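Local coordinates for N-acetylmuramoyl-L-alanine amidase (Mycolicibacterium smegmatis, PDB 7AGM), which hydrolyses the amide bond between N-acetylmuramic acid and L-alanine in peptidoglycan, probably with the help of its bound zinc ion, at residues 15-27 and 39-53. Numbering follows the deposited sequence.
With ZN (zinc ion), chain C.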
ATOM      1  N   PRO A  15      -4.625   4.559  -1.161  1.00 15.06           N
ATOM      2  CA  PRO A  15      -3.584   5.527  -0.775  1.00 14.15           C
ATOM      3  C   PRO A  15      -3.717   5.859   0.703  1.00 13.83           C
ATOM      4  O   PRO A  15      -4.737   6.394   1.148  1.00 14.47           O
ATOM      5  CB  PRO A  15      -3.868   6.741  -1.668  1.00 15.10           C
ATOM      6  CG  PRO A  15      -5.311   6.613  -2.069  1.00 16.40           C
ATOM      7  CD  PRO A  15      -5.701   5.153  -1.977  1.00 16.12           C
ATOM      8  N   GLY A  16      -2.686   5.501   1.468  1.00 13.66           N
ATOM      9  CA  GLY A  16      -2.782   5.578   2.916  1.00 14.14           C
ATOM     10  C   GLY A  16      -3.069   6.987   3.410  1.00 14.47           C
ATOM     11  O   GLY A  16      -2.623   7.983   2.826  1.00 14.33           O
ATOM     12  N   HIS A  17      -3.850   7.054   4.493  1.00 15.77           N
ATOM     13  CA  HIS A  17      -4.128   8.251   5.284  1.00 17.54           C
ATOM     14  C   HIS A  17      -5.112   9.181   4.590  1.00 20.59           C
ATOM     15  O   HIS A  17      -5.631   8.838   3.526  1.00 19.36           O
ATOM     16  CB  HIS A  17      -2.831   8.934   5.731  1.00 16.89           C
ATOM     17  CG  HIS A  17      -1.868   7.976   6.352  1.00 16.47           C
ATOM     18  ND1 HIS A  17      -1.983   7.549   7.658  1.00 16.80           N
ATOM     19  CD2 HIS A  17      -0.809   7.313   5.830  1.00 16.35           C
ATOM     20  CE1 HIS A  17      -1.021   6.682   7.920  1.00 15.40           C
ATOM     21  NE2 HIS A  17      -0.302   6.512   6.826  1.00 15.36           N
ATOM     22  N   ASN A  18      -5.402  10.334   5.200  1.00 27.47           N
ATOM     23  CA  ASN A  18      -6.373  11.287   4.679  1.00 36.26           C
ATOM     24  C   ASN A  18      -5.685  12.608   4.375  1.00 28.03           C
ATOM     25  O   ASN A  18      -4.681  12.959   5.000  1.00 27.56           O
ATOM     26  CB  ASN A  18      -7.465  11.632   5.704  1.00 55.56           C
ATOM     27  CG  ASN A  18      -8.112  10.418   6.331  1.00 75.47           C
ATOM     28  OD1 ASN A  18      -8.352   9.404   5.676  1.00 38.51           O
ATOM     29  ND2 ASN A  18      -8.425  10.531   7.617  1.00 31.26           N
ATOM     30  N   GLY A  19      -6.273  13.365   3.445  1.00 29.83           N
ATOM     31  CA  GLY A  19      -5.788  14.705   3.168  1.00 38.98           C
ATOM     32  C   GLY A  19      -6.112  15.713   4.250  1.00 26.95           C
ATOM     33  O   GLY A  19      -5.507  16.789   4.283  1.00 39.94           O
ATOM     34  N   ALA A  20      -7.064  15.395   5.125  1.00 26.40           N
ATOM     35  CA  ALA A  20      -7.348  16.216   6.289  1.00 36.26           C
ATOM     36  C   ALA A  20      -7.902  15.315   7.381  1.00 57.79           C
ATOM     37  O   ALA A  20      -8.512  14.280   7.097  1.00 40.65           O
ATOM     38  CB  ALA A  20      -8.339  17.334   5.964  1.00 27.17           C
ATOM     39  N   ASN A  21      -7.676  15.711   8.631  1.00 56.94           N
ATOM     40  CA  ASN A  21      -8.095  14.916   9.776  1.00 35.86           C
ATOM     41  C   ASN A  21      -8.881  15.776  10.755  1.00 40.25           C
ATOM     42  O   ASN A  21      -8.678  16.989  10.847  1.00 46.98           O
ATOM     43  CB  ASN A  21      -6.901  14.283  10.500  1.00 41.05           C
ATOM     44  CG  ASN A  21      -6.177  13.270   9.644  1.00 60.32           C
ATOM     45  OD1 ASN A  21      -6.591  12.113   9.543  1.00 37.73           O
ATOM     46  ND2 ASN A  21      -5.089  13.700   9.019  1.00 42.92           N
ATOM     47  N   ASP A  22      -9.795  15.129  11.480  1.00 53.63           N
ATOM     48  CA  ASP A  22     -10.524  15.792  12.555  1.00 41.82           C
ATOM     49  C   ASP A  22     -10.503  14.931  13.814  1.00 58.26           C
ATOM     50  O   ASP A  22      -9.707  13.991  13.917  1.00 51.30           O
ATOM     51  CB  ASP A  22     -11.963  16.135  12.138  1.00 69.49           C
ATOM     52  CG  ASP A  22     -12.867  14.905  12.014  1.00 52.23           C
ATOM     53  OD1 ASP A  22     -12.382  13.748  12.034  1.00 57.72           O
ATOM     54  OD2 ASP A  22     -14.090  15.105  11.887  1.00 58.59           O
ATOM     55  N   ALA A  23     -11.388  15.226  14.768  1.00 40.98           N
ATOM     56  CA  ALA A  23     -11.382  14.495  16.033  1.00 57.34           C
ATOM     57  C   ALA A  23     -11.887  13.066  15.888  1.00 49.89           C
ATOM     58  O   ALA A  23     -11.657  12.248  16.786  1.00 50.01           O
ATOM     59  CB  ALA A  23     -12.207  15.233  17.087  1.00 42.51           C
ATOM     60  N   SER A  24     -12.563  12.744  14.786  1.00 38.81           N
ATOM     61  CA  SER A  24     -13.133  11.411  14.626  1.00 55.80           C
ATOM     62  C   SER A  24     -12.097  10.346  14.282  1.00 56.46           C
ATOM     63  O   SER A  24     -12.425   9.156  14.317  1.00 43.55           O
ATOM     64  CB  SER A  24     -14.264  11.421  13.591  1.00 59.41           C
ATOM     65  OG  SER A  24     -13.840  11.980  12.362  1.00 69.73           O
ATOM     66  N   ILE A  25     -10.858  10.731  13.964  1.00 52.96           N
ATOM     67  CA  ILE A  25      -9.834   9.738  13.655  1.00 39.72           C
ATOM     68  C   ILE A  25      -9.336   8.992  14.883  1.00 27.95           C
ATOM     69  O   ILE A  25      -8.674   7.961  14.735  1.00 26.39           O
ATOM     70  CB  ILE A  25      -8.659  10.319  12.840  1.00 36.89           C
ATOM     71  CG1 ILE A  25      -7.747  11.170  13.726  1.00 27.92           C
ATOM     72  CG2 ILE A  25      -9.185  11.115  11.643  1.00 33.89           C
ATOM     73  CD1 ILE A  25      -6.495  11.662  13.018  1.00 39.23           C
ATOM     74  N   GLY A  26      -9.639   9.475  16.090  1.00 30.76           N
ATOM     75  CA  GLY A  26      -9.261   8.757  17.296  1.00 32.76           C
ATOM     76  C   GLY A  26     -10.222   7.669  17.740  1.00 31.26           C
ATOM     77  O   GLY A  26      -9.867   6.872  18.616  1.00 30.74           O
ATOM     78  N   ARG A  27     -11.421   7.618  17.162  1.00 28.80           N
ATOM     79  CA  ARG A  27     -12.396   6.593  17.515  1.00 30.93           C
ATOM     80  C   ARG A  27     -11.834   5.200  17.250  1.00 30.69           C
ATOM     81  O   ARG A  27     -11.112   4.978  16.275  1.00 25.73           O
ATOM     82  CB  ARG A  27     -13.673   6.796  16.700  1.00 30.48           C
ATOM     83  CG  ARG A  27     -14.771   5.790  17.012  1.00 37.53           C
ATOM     84  CD  ARG A  27     -16.003   6.024  16.157  1.00 39.43           C
ATOM     85  NE  ARG A  27     -15.703   5.973  14.729  1.00 51.92           N
ATOM     86  CZ  ARG A  27     -15.709   4.859  14.003  1.00 64.86           C
ATOM     87  NH1 ARG A  27     -15.998   3.697  14.573  1.00 59.17           N
ATOM     88  NH2 ARG A  27     -15.425   4.907  12.709  1.00 55.17           N
ATOM     89  N   CYS A  39      -9.178   4.941  14.348  1.00 20.94           N
ATOM     90  CA  CYS A  39      -9.784   4.991  13.017  1.00 21.07           C
ATOM     91  C   CYS A  39      -8.773   5.404  11.952  1.00 21.31           C
ATOM     92  O   CYS A  39      -8.653   4.760  10.905  1.00 19.98           O
ATOM     93  CB  CYS A  39     -10.972   5.962  13.051  1.00 23.13           C
ATOM     94  SG  CYS A  39     -11.483   6.652  11.459  1.00 25.42           S
ATOM     95  N   GLN A  40      -8.041   6.487  12.197  0.59 23.48           N
ATOM     96  CA  GLN A  40      -7.012   6.915  11.263  0.59 24.71           C
ATOM     97  C   GLN A  40      -5.825   7.495  12.015  0.59 30.66           C
ATOM     98  O   GLN A  40      -5.903   7.809  13.205  0.59 32.76           O
ATOM     99  CB  GLN A  40      -7.535   7.930  10.235  0.59 28.74           C
ATOM    100  CG  GLN A  40      -8.015   7.301   8.932  0.59 35.86           C
ATOM    101  CD  GLN A  40      -6.914   6.548   8.201  0.59 31.04           C
ATOM    102  OE1 GLN A  40      -5.725   6.752   8.452  0.59 34.92           O
ATOM    103  NE2 GLN A  40      -7.308   5.672   7.286  0.59 36.88           N
ATOM    104  N   GLU A  41      -4.714   7.608  11.294  1.00 27.70           N
ATOM    105  CA  GLU A  41      -3.528   8.320  11.742  1.00 26.29           C
ATOM    106  C   GLU A  41      -3.202   9.347  10.672  1.00 26.32           C
ATOM    107  O   GLU A  41      -3.493   9.138   9.491  1.00 24.60           O
ATOM    108  CB  GLU A  41      -2.323   7.390  11.866  1.00 30.86           C
ATOM    109  CG  GLU A  41      -2.372   6.452  13.035  1.00 38.10           C
ATOM    110  CD  GLU A  41      -2.161   7.162  14.355  1.00 55.30           C
ATOM    111  OE1 GLU A  41      -1.496   8.220  14.374  1.00 47.44           O
ATOM    112  OE2 GLU A  41      -2.669   6.662  15.375  1.00 40.53           O
ATOM    113  N   SER A  42      -2.586  10.456  11.083  1.00 28.29           N
ATOM    114  CA  SER A  42      -2.284  11.515  10.126  1.00 32.57           C
ATOM    115  C   SER A  42      -1.298  11.055   9.056  1.00 27.76           C
ATOM    116  O   SER A  42      -1.356  11.525   7.914  1.00 27.72           O
ATOM    117  CB  SER A  42      -1.732  12.736  10.862  1.00 33.73           C
ATOM    118  OG  SER A  42      -0.603  12.380  11.637  1.00 44.96           O
ATOM    119  N   GLY A  43      -0.403  10.142   9.396  1.00 24.38           N
ATOM    120  CA  GLY A  43       0.694   9.799   8.519  1.00 23.37           C
ATOM    121  C   GLY A  43       1.942  10.598   8.848  1.00 23.05           C
ATOM    122  O   GLY A  43       1.908  11.600   9.562  1.00 25.25           O
ATOM    123  N   THR A  44       3.068  10.133   8.317  1.00 19.88           N
ATOM    124  CA  THR A  44       4.337  10.790   8.580  1.00 19.41           C
ATOM    125  C   THR A  44       4.565  11.894   7.549  1.00 17.39           C
ATOM    126  O   THR A  44       3.667  12.261   6.788  1.00 17.58           O
ATOM    127  CB  THR A  44       5.464   9.761   8.691  1.00 21.19           C
ATOM    128  OG1 THR A  44       6.651  10.401   9.187  1.00 23.03           O
ATOM    129  CG2 THR A  44       5.753   9.111   7.339  1.00 21.86           C
ATOM    130  N   ALA A  45       5.771  12.453   7.540  1.00 16.48           N
ATOM    131  CA  ALA A  45       6.130  13.521   6.620  1.00 16.97           C
ATOM    132  C   ALA A  45       7.643  13.577   6.530  1.00 16.94           C
ATOM    133  O   ALA A  45       8.357  13.052   7.392  1.00 17.49           O
ATOM    134  CB  ALA A  45       5.602  14.888   7.084  1.00 17.48           C
ATOM    135  N   THR A  46       8.124  14.216   5.469  1.00 16.20           N
ATOM    136  CA  THR A  46       9.549  14.496   5.389  1.00 16.35           C
ATOM    137  C   THR A  46       9.929  15.488   6.489  1.00 17.95           C
ATOM    138  O   THR A  46       9.070  16.108   7.122  1.00 18.40           O
ATOM    139  CB  THR A  46       9.932  15.044   4.008  1.00 16.03           C
ATOM    140  OG1 THR A  46       9.355  16.345   3.813  1.00 17.40           O
ATOM    141  CG2 THR A  46       9.437  14.102   2.896  1.00 16.38           C
ATOM    142  N   ASP A  47      11.235  15.623   6.727  0.61 18.95           N
ATOM    143  CA  ASP A  47      11.699  16.557   7.747  0.61 21.76           C
ATOM    144  C   ASP A  47      11.134  17.949   7.510  0.61 26.09           C
ATOM    145  O   ASP A  47      10.762  18.653   8.455  0.61 27.59           O
ATOM    146  CB  ASP A  47      13.227  16.617   7.753  0.61 26.70           C
ATOM    147  CG  ASP A  47      13.857  15.393   8.372  0.61 58.72           C
ATOM    148  OD1 ASP A  47      13.192  14.734   9.197  0.61 38.14           O
ATOM    149  OD2 ASP A  47      15.023  15.097   8.038  0.61 51.48           O
ATOM    150  N   ASP A  48      11.047  18.358   6.251  1.00 23.45           N
ATOM    151  CA  ASP A  48      10.580  19.690   5.913  1.00 22.67           C
ATOM    152  C   ASP A  48       9.105  19.737   5.526  1.00 20.30           C
ATOM    153  O   ASP A  48       8.652  20.748   4.979  1.00 19.66           O
ATOM    154  CB  ASP A  48      11.484  20.321   4.858  1.00 26.58           C
ATOM    155  CG  ASP A  48      11.677  19.440   3.654  1.00 33.21           C
ATOM    156  OD1 ASP A  48      12.521  19.784   2.802  1.00 28.49           O
ATOM    157  OD2 ASP A  48      10.983  18.408   3.543  1.00 25.99           O
ATOM    158  N   GLY A  49       8.349  18.680   5.811  1.00 18.74           N
ATOM    159  CA  GLY A  49       6.906  18.778   5.884  1.00 18.41           C
ATOM    160  C   GLY A  49       6.111  18.326   4.680  1.00 18.99           C
ATOM    161  O   GLY A  49       4.917  18.643   4.602  1.00 21.41           O
ATOM    162  N   TYR A  50       6.715  17.625   3.733  1.00 17.23           N
ATOM    163  CA  TYR A  50       5.928  17.029   2.660  1.00 16.08           C
ATOM    164  C   TYR A  50       5.217  15.806   3.230  1.00 16.27           C
ATOM    165  O   TYR A  50       5.885  14.897   3.731  1.00 17.04           O
ATOM    166  CB  TYR A  50       6.818  16.647   1.477  1.00 16.43           C
ATOM    167  CG  TYR A  50       6.072  15.958   0.356  1.00 16.71           C
ATOM    168  CD1 TYR A  50       5.108  16.630  -0.399  1.00 17.52           C
ATOM    169  CD2 TYR A  50       6.329  14.631   0.050  1.00 17.41           C
ATOM    170  CE1 TYR A  50       4.413  15.980  -1.423  1.00 18.01           C
ATOM    171  CE2 TYR A  50       5.648  13.979  -0.963  1.00 18.55           C
ATOM    172  CZ  TYR A  50       4.697  14.654  -1.699  1.00 18.44           C
ATOM    173  OH  TYR A  50       4.038  13.978  -2.703  1.00 20.37           O
ATOM    174  N   PRO A  51       3.883  15.763   3.230  1.00 16.26           N
ATOM    175  CA  PRO A  51       3.178  14.722   3.990  1.00 16.60           C
ATOM    176  C   PRO A  51       2.988  13.414   3.241  1.00 15.52           C
ATOM    177  O   PRO A  51       2.790  13.368   2.023  1.00 16.54           O
ATOM    178  CB  PRO A  51       1.813  15.367   4.263  1.00 17.60           C
ATOM    179  CG  PRO A  51       1.593  16.284   3.104  1.00 18.15           C
ATOM    180  CD  PRO A  51       2.960  16.761   2.653  1.00 17.35           C
ATOM    181  N   GLU A  52       3.047  12.329   4.025  1.00 14.93           N
ATOM    182  CA  GLU A  52       2.779  10.996   3.499  1.00 15.20           C
ATOM    183  C   GLU A  52       1.479  10.951   2.703  1.00 13.84           C
ATOM    184  O   GLU A  52       1.423  10.336   1.631  1.00 14.23           O
ATOM    185  CB  GLU A  52       2.726   9.979   4.638  1.00 15.07           C
ATOM    186  CG  GLU A  52       2.448   8.567   4.134  1.00 16.09           C
ATOM    187  CD  GLU A  52       2.347   7.550   5.246  1.00 16.54           C
ATOM    188  OE1 GLU A  52       2.564   7.924   6.418  1.00 16.78           O
ATOM    189  OE2 GLU A  52       2.037   6.372   4.952  1.00 17.26           O
ATOM    190  N   HIS A  53       0.427  11.610   3.197  1.00 15.02           N
ATOM    191  CA  HIS A  53      -0.868  11.481   2.535  1.00 15.48           C
ATOM    192  C   HIS A  53      -0.843  12.024   1.110  1.00 14.65           C
ATOM    193  O   HIS A  53      -1.563  11.513   0.247  1.00 15.06           O
ATOM    194  CB  HIS A  53      -1.983  12.114   3.374  1.00 16.41           C
ATOM    195  CG  HIS A  53      -1.975  13.614   3.393  1.00 17.72           C
ATOM    196  ND1 HIS A  53      -2.469  14.379   2.357  1.00 18.54           N
ATOM    197  CD2 HIS A  53      -1.577  14.488   4.347  1.00 18.92           C
ATOM    198  CE1 HIS A  53      -2.358  15.660   2.663  1.00 20.06           C
ATOM    199  NE2 HIS A  53      -1.823  15.754   3.868  1.00 20.61           N
TER
HETATM  200 ZN    ZN C 301       1.231   5.132   6.374  0.86 17.59          ZN
HETATM  201  O   HOH W   1      -5.057  10.406   7.951  1.00 29.97           O
HETATM  202  O   HOH W   2       2.018   5.836   8.240  1.00 45.81           O
HETATM  203  O   HOH W   3       0.674   3.834   8.098  1.00 25.69           O
HETATM  204  O   HOH W   4       3.131   4.374   6.723  1.00 21.69           O
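His17 and Glu52 meet at the zinc ion, His17 NE2 binding the metal at 2.1 Å and Glu52 OE2 at 2.0 Å, with ring and carboxylate planes 67° apart. Glu52 is extended, CG anti to the backbone N (chi1 -180°), which carries its carboxylate to the metal. His107 and three waters complete this Amidase_3 zinc centre. Behind it the packing is tight. His17 ND1 donates to Glu41 O (2.9 Å), slightly tilted from the ring plane, from above the carbonyl plane; metal and bond hold the ring, and Gly43 CA packs on one face, 3.6 Å from the centroid. Glu52 OE1 accepts from Thr44 N through its anti lone pair. At the start of helix 52-69, Gly19 CA packs over the His53 ring, offset toward its rim; His53 ND1 is hydrogen-bonded to Asp81 OD1. A water bridges Asn18 N, Asn21 OD1 and Glu41 O. Farther out, Gln40 N donates almost straight to Ile25 O (3.0 Å). The solvent side is looser: exposed Ser42 merely brings CB near Asn21 ND2, and Arg27 NH2 stays 4.5 Å from Cys39 SG. Loop 15-27 leaves central strand 10-15, segment 39-53 enters helix 52-69, and the Cys39-Cys87 disulfide reaches the loop before helix 88-98.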